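Local coordinates for uncharacterized protein (Treponema denticola ATCC 35404, PDB 6R9N) that senses oxygen and ferrous iron for bacterial chemotaxis by means of a di-iron site that stabilises an iron-peroxy species, at residues E186-L191 and H225-K230; L219-Q224 and N235-W240. All coordinates share one frame; numbering follows the deposited sequence.

Interaction 1: residues E186-L191 and H225-K230; sequences EKHLPL and HGAIYK. With FE (Fe (III) ion), chain C.
His188, on helix 185-199, is joined to Ala227 through a water, and its ring meets Tyr229 directly. The water lies at the edge of the imidazole, in its plane, 2.8 Å from His188 NE2, and donates a hydrogen bond to Ala227 O at 2.7 Å. Histidine suits this place because its ring nitrogen can meet a water that is committed to a carbonyl. The phenol of Tyr229 approaches the same ring edge, its OH 3.4 Å from His188 NE2; the ring planes stand at 85°, centroids 5.5 Å apart. Tyr229 OH has its firm partner elsewhere, in a hydrogen bond to Gly169 O, a carbonyl that the long phenol can reach from the strand. The small CB of Ala227 lets the loop come close, 4.4 Å from His188 CE1. With CG anti to the backbone N (chi1 -162°), His188 lays its ring against Tyr229 OH and the water. Gly226 adopts a positive phi of 88°, where a CB would press on the preceding carbonyl oxygen, so the lack of a side chain allows this backbone conformation. One residue earlier, His225 binds iron through NE2 at 2.2 Å, while its ND1 is held by Gln34 O, which fixes the ring's rotation. Asp84, Asp167 and Gln224 share this iron. A histidine on a loop ahead of a short strand, supplying a ligand to a two-metal centre, is characteristic of the metallo-beta-lactamase fold.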
loop_
_atom_site.group_PDB
_atom_site.type_symbol
_atom_site.label_atom_id
_atom_site.label_comp_id
_atom_site.label_asym_id
_atom_site.label_seq_id
_atom_site.Cartn_x
_atom_site.Cartn_y
_atom_site.Cartn_z
ATOM N N GLU A 186 18.816 -10.578 19.565
ATOM C CA GLU A 186 18.292 -11.935 19.473
ATOM C C GLU A 186 16.895 -12.036 20.060
ATOM O O GLU A 186 16.070 -12.786 19.537
ATOM C CB GLU A 186 19.216 -12.928 20.185
ATOM C CG GLU A 186 20.549 -13.140 19.530
ATOM C CD GLU A 186 20.413 -13.807 18.187
ATOM O OE1 GLU A 186 19.488 -14.638 18.022
ATOM O OE2 GLU A 186 21.225 -13.492 17.290
ATOM N N LYS A 187 16.597 -11.295 21.130
ATOM C CA LYS A 187 15.233 -11.324 21.650
ATOM C C LYS A 187 14.277 -10.556 20.745
ATOM O O LYS A 187 13.076 -10.854 20.706
ATOM C CB LYS A 187 15.186 -10.740 23.063
ATOM C CG LYS A 187 15.354 -11.747 24.184
ATOM C CD LYS A 187 14.662 -11.278 25.465
ATOM C CE LYS A 187 15.197 -12.016 26.689
ATOM N NZ LYS A 187 15.590 -11.077 27.785
ATOM N N HIS A 188 14.787 -9.548 20.034
ATOM C CA HIS A 188 13.953 -8.765 19.130
ATOM C C HIS A 188 13.674 -9.486 17.821
ATOM O O HIS A 188 12.611 -9.287 17.228
ATOM C CB HIS A 188 14.628 -7.432 18.835
ATOM C CG HIS A 188 13.702 -6.397 18.288
ATOM N ND1 HIS A 188 12.676 -5.852 19.031
ATOM C CD2 HIS A 188 13.654 -5.793 17.078
ATOM C CE1 HIS A 188 12.039 -4.953 18.302
ATOM N NE2 HIS A 188 12.614 -4.899 17.114
ATOM N N LEU A 189 14.604 -10.322 17.366
ATOM C CA LEU A 189 14.494 -10.944 16.047
ATOM C C LEU A 189 13.155 -11.620 15.793
ATOM O O LEU A 189 12.610 -11.439 14.689
ATOM C CB LEU A 189 15.642 -11.942 15.845
ATOM C CG LEU A 189 16.236 -12.111 14.443
ATOM C CD1 LEU A 189 16.260 -10.810 13.674
ATOM C CD2 LEU A 189 17.652 -12.661 14.558
ATOM N N PRO A 190 12.579 -12.400 16.716
ATOM C CA PRO A 190 11.276 -13.025 16.422
ATOM C C PRO A 190 10.166 -12.025 16.156
ATOM O O PRO A 190 9.133 -12.411 15.606
ATOM C CB PRO A 190 10.976 -13.852 17.684
ATOM C CG PRO A 190 12.284 -13.988 18.389
ATOM C CD PRO A 190 13.033 -12.727 18.077
ATOM N N LEU A 191 10.321 -10.766 16.573
ATOM C CA LEU A 191 9.297 -9.756 16.328
ATOM C C LEU A 191 9.382 -9.149 14.928
ATOM O O LEU A 191 8.399 -8.573 14.446
ATOM C CB LEU A 191 9.397 -8.663 17.397
ATOM C CG LEU A 191 9.469 -9.152 18.846
ATOM C CD1 LEU A 191 9.410 -7.972 19.798
ATOM C CD2 LEU A 191 8.362 -10.151 19.155
ATOM N N HIS A 225 6.928 0.835 13.268
ATOM C CA HIS A 225 6.375 -0.109 14.241
ATOM C C HIS A 225 7.493 -0.652 15.121
ATOM O O HIS A 225 8.518 -1.109 14.609
ATOM C CB HIS A 225 5.674 -1.309 13.573
ATOM C CG HIS A 225 4.781 -0.948 12.426
ATOM N ND1 HIS A 225 3.454 -0.614 12.595
ATOM C CD2 HIS A 225 5.014 -0.904 11.091
ATOM C CE1 HIS A 225 2.912 -0.366 11.418
ATOM N NE2 HIS A 225 3.841 -0.522 10.491
ATOM N N GLY A 226 7.292 -0.620 16.438
ATOM C CA GLY A 226 8.197 -1.288 17.352
ATOM C C GLY A 226 9.351 -0.419 17.782
ATOM O O GLY A 226 9.502 0.733 17.370
ATOM N N ALA A 227 10.205 -1.010 18.616
ATOM C CA ALA A 227 11.234 -0.254 19.307
ATOM C C ALA A 227 12.335 0.195 18.347
ATOM O O ALA A 227 12.505 -0.341 17.246
ATOM C CB ALA A 227 11.832 -1.072 20.450
ATOM N N ILE A 228 13.098 1.180 18.808
ATOM C CA ILE A 228 14.096 1.911 18.028
ATOM C C ILE A 228 15.457 1.243 18.181
ATOM O O ILE A 228 15.824 0.805 19.276
ATOM C CB ILE A 228 14.143 3.387 18.494
ATOM C CG1 ILE A 228 12.838 4.100 18.133
ATOM C CG2 ILE A 228 15.371 4.125 17.912
ATOM C CD1 ILE A 228 12.419 5.178 19.108
ATOM N N TYR A 229 16.217 1.175 17.086
ATOM C CA TYR A 229 17.585 0.660 17.112
ATOM C C TYR A 229 18.558 1.805 17.349
ATOM O O TYR A 229 18.503 2.823 16.650
ATOM C CB TYR A 229 17.922 -0.042 15.786
ATOM C CG TYR A 229 16.900 -1.081 15.365
ATOM C CD1 TYR A 229 15.732 -0.716 14.697
ATOM C CD2 TYR A 229 17.103 -2.423 15.632
ATOM C CE1 TYR A 229 14.795 -1.666 14.316
ATOM C CE2 TYR A 229 16.175 -3.378 15.255
ATOM C CZ TYR A 229 15.018 -2.991 14.603
ATOM O OH TYR A 229 14.079 -3.936 14.248
ATOM N N LYS A 230 19.427 1.664 18.348
ATOM C CA LYS A 230 20.464 2.662 18.572
ATOM C C LYS A 230 21.790 1.963 18.842
ATOM O O LYS A 230 21.831 0.783 19.204
ATOM C CB LYS A 230 20.096 3.657 19.685
ATOM C CG LYS A 230 20.213 3.145 21.101
ATOM C CD LYS A 230 20.089 4.315 22.091
ATOM C CE LYS A 230 19.750 3.845 23.511
ATOM N NZ LYS A 230 20.780 2.970 24.135
HETATM FE FE FE C . 3.417 0.022 8.379
HETATM O O HOH W 1 11.556 -2.549 16.081
#

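Interaction 2: residues L219-Q224 and N235-W240; sequences LMIAPQ and NNFLNW. With FE (Fe (III) ion), chain C.
Strand 220-222 and helix 232-242 come nearest at Ile221 and Phe237, whose CA atoms lie 8.9 Å apart, a separation that side chains must bridge. Ile221 does so with its longer branch: CG1 stands anti to the carbonyl carbon (chi1 -67°) and the chain then runs on extended, carrying CD1 across to the helix. That methyl meets the isobutyl end of Leu238, 3.8 Å from Leu238 CD2, where the two side chains cross obliquely. The same CD1 lies 4.2 Å from Phe237 CD2, approaching the ring at a slant. A beta-branched isoleucine fits an extended strand and still offers a slender arm to the helix, while the consecutive Phe237 and Leu238 present a broad ring and a branched tip to one methyl. Phe237 has further company in the ring of Tyr229 and the side chain of Phe185, so the strand, the neighbouring strand and helix 185-199 all border this apolar cluster. Beyond the strand, the chain runs on through Pro223, whose carbonyl oxygen receives a hydrogen bond from Tyr38, to Gln224. There a bend at chi2 (-125°) brings OE1 to iron at 2.3 Å, and the non-protein oxygen atom of the site also touches this residue. An amide oxygen is a neutral ligand, so Gln224 itself probably brings no negative charge to the iron. The helix contact itself is wholly carbon to carbon: it depends on fit and exclusion of water rather than on directed bonds, and joins the sheet to helix 232-242, with the Phe237 side chain about 13 Å from a bound peroxide.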
loop_
_atom_site.group_PDB
_atom_site.type_symbol
_atom_site.label_atom_id
_atom_site.label_comp_id
_atom_site.label_asym_id
_atom_site.label_seq_id
_atom_site.Cartn_x
_atom_site.Cartn_y
_atom_site.Cartn_z
ATOM N N LEU A 219 22.946 7.145 13.752
ATOM C CA LEU A 219 23.074 6.685 15.122
ATOM C C LEU A 219 21.842 5.943 15.615
ATOM O O LEU A 219 21.951 5.149 16.553
ATOM C CB LEU A 219 23.364 7.878 16.035
ATOM C CG LEU A 219 24.703 8.549 15.702
ATOM C CD1 LEU A 219 24.866 9.873 16.429
ATOM C CD2 LEU A 219 25.853 7.599 16.036
ATOM N N MET A 220 20.682 6.166 14.998
ATOM C CA MET A 220 19.459 5.451 15.344
ATOM C C MET A 220 18.695 5.101 14.076
ATOM O O MET A 220 18.726 5.843 13.088
ATOM C CB MET A 220 18.495 6.269 16.222
ATOM C CG MET A 220 18.917 6.527 17.637
ATOM S SD MET A 220 17.586 7.354 18.542
ATOM C CE MET A 220 18.532 7.889 19.966
ATOM N N ILE A 221 17.960 3.994 14.142
ATOM C CA ILE A 221 16.969 3.644 13.137
ATOM C C ILE A 221 15.628 3.521 13.850
ATOM O O ILE A 221 15.444 2.628 14.688
ATOM C CB ILE A 221 17.340 2.348 12.394
ATOM C CG1 ILE A 221 18.607 2.580 11.559
ATOM C CG2 ILE A 221 16.175 1.875 11.516
ATOM C CD1 ILE A 221 19.136 1.354 10.818
ATOM N N ALA A 222 14.690 4.416 13.515
ATOM C CA ALA A 222 13.400 4.487 14.194
ATOM C C ALA A 222 12.298 4.061 13.239
ATOM O O ALA A 222 11.920 4.838 12.353
ATOM C CB ALA A 222 13.134 5.901 14.712
ATOM N N PRO A 223 11.741 2.869 13.394
ATOM C CA PRO A 223 10.750 2.370 12.444
ATOM C C PRO A 223 9.337 2.842 12.775
ATOM O O PRO A 223 9.057 3.405 13.837
ATOM C CB PRO A 223 10.873 0.842 12.591
ATOM C CG PRO A 223 11.258 0.645 14.045
ATOM C CD PRO A 223 12.050 1.893 14.461
ATOM N N GLN A 224 8.444 2.596 11.825
ATOM C CA GLN A 224 7.040 2.932 11.975
ATOM C C GLN A 224 6.305 1.961 12.899
ATOM O O GLN A 224 5.163 2.240 13.278
ATOM C CB GLN A 224 6.398 2.976 10.575
ATOM C CG GLN A 224 5.110 3.753 10.467
ATOM C CD GLN A 224 4.001 2.903 9.894
ATOM O OE1 GLN A 224 4.220 2.114 8.957
ATOM N NE2 GLN A 224 2.792 3.053 10.447
ATOM N N ASN A 235 24.079 -1.348 13.747
ATOM C CA ASN A 235 24.943 -2.301 13.055
ATOM C C ASN A 235 24.325 -3.689 13.035
ATOM O O ASN A 235 24.362 -4.381 12.012
ATOM C CB ASN A 235 26.317 -2.351 13.715
ATOM C CG ASN A 235 27.229 -1.264 13.220
ATOM O OD1 ASN A 235 27.047 -0.742 12.117
ATOM N ND2 ASN A 235 28.214 -0.893 14.041
ATOM N N ASN A 236 23.792 -4.128 14.172
ATOM C CA ASN A 236 23.212 -5.461 14.238
ATOM C C ASN A 236 22.081 -5.599 13.230
ATOM O O ASN A 236 22.043 -6.555 12.453
ATOM C CB ASN A 236 22.704 -5.740 15.650
ATOM C CG ASN A 236 23.811 -6.144 16.603
ATOM O OD1 ASN A 236 24.923 -6.472 16.184
ATOM N ND2 ASN A 236 23.503 -6.148 17.891
ATOM N N PHE A 237 21.171 -4.625 13.202
ATOM C CA PHE A 237 20.049 -4.703 12.277
ATOM C C PHE A 237 20.529 -4.681 10.828
ATOM O O PHE A 237 20.127 -5.519 10.010
ATOM C CB PHE A 237 19.062 -3.562 12.531
ATOM C CG PHE A 237 17.965 -3.521 11.517
ATOM C CD1 PHE A 237 16.925 -4.438 11.578
ATOM C CD2 PHE A 237 18.015 -2.641 10.462
ATOM C CE1 PHE A 237 15.933 -4.430 10.630
ATOM C CE2 PHE A 237 17.029 -2.637 9.508
ATOM C CZ PHE A 237 15.982 -3.535 9.593
ATOM N N LEU A 238 21.398 -3.725 10.495
ATOM C CA LEU A 238 21.879 -3.612 9.120
ATOM C C LEU A 238 22.584 -4.887 8.667
ATOM O O LEU A 238 22.375 -5.349 7.536
ATOM C CB LEU A 238 22.811 -2.410 8.986
ATOM C CG LEU A 238 22.154 -1.064 9.273
ATOM C CD1 LEU A 238 23.113 0.104 9.052
ATOM C CD2 LEU A 238 20.916 -0.926 8.412
ATOM N N ASN A 239 23.415 -5.479 9.534
ATOM C CA ASN A 239 24.109 -6.710 9.153
ATOM C C ASN A 239 23.116 -7.829 8.881
ATOM O O ASN A 239 23.230 -8.543 7.873
ATOM C CB ASN A 239 25.095 -7.134 10.247
ATOM C CG ASN A 239 26.277 -6.190 10.367
ATOM O OD1 ASN A 239 26.547 -5.384 9.466
ATOM N ND2 ASN A 239 26.991 -6.281 11.490
ATOM N N TRP A 240 22.110 -7.969 9.749
ATOM C CA TRP A 240 21.103 -9.011 9.572
ATOM C C TRP A 240 20.317 -8.806 8.277
ATOM O O TRP A 240 20.087 -9.756 7.516
ATOM C CB TRP A 240 20.176 -9.030 10.782
ATOM C CG TRP A 240 18.957 -9.869 10.606
ATOM C CD1 TRP A 240 18.861 -11.223 10.760
ATOM C CD2 TRP A 240 17.644 -9.410 10.264
ATOM N NE1 TRP A 240 17.566 -11.637 10.534
ATOM C CE2 TRP A 240 16.801 -10.543 10.226
ATOM C CE3 TRP A 240 17.099 -8.150 9.989
ATOM C CZ2 TRP A 240 15.446 -10.452 9.931
ATOM C CZ3 TRP A 240 15.756 -8.061 9.690
ATOM C CH2 TRP A 240 14.942 -9.206 9.661
HETATM FE FE FE C . 3.417 0.022 8.379
#

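In the fold
Both interactions are buried and join helices to the same edge of the second sheet, where strands 220-222 and 229-230 are antiparallel neighbours; Tyr229 O and Ile221 N lie 2.8 Å apart, a probable hydrogen bond between the two strands. Their segments alternate along the chain, and Leu189 of interaction 1 packs against Trp240 of interaction 2, bringing the two helices together. The chemistry differs: interaction 1 relies on a water and polar ring edges beside a loop, whereas interaction 2 is a hydrocarbon contact between strand 220-222 and helix 232-242. The adjacent Gln224 and His225, one from each interaction, bind the same iron, so the loop joining the two strands carries both ligands.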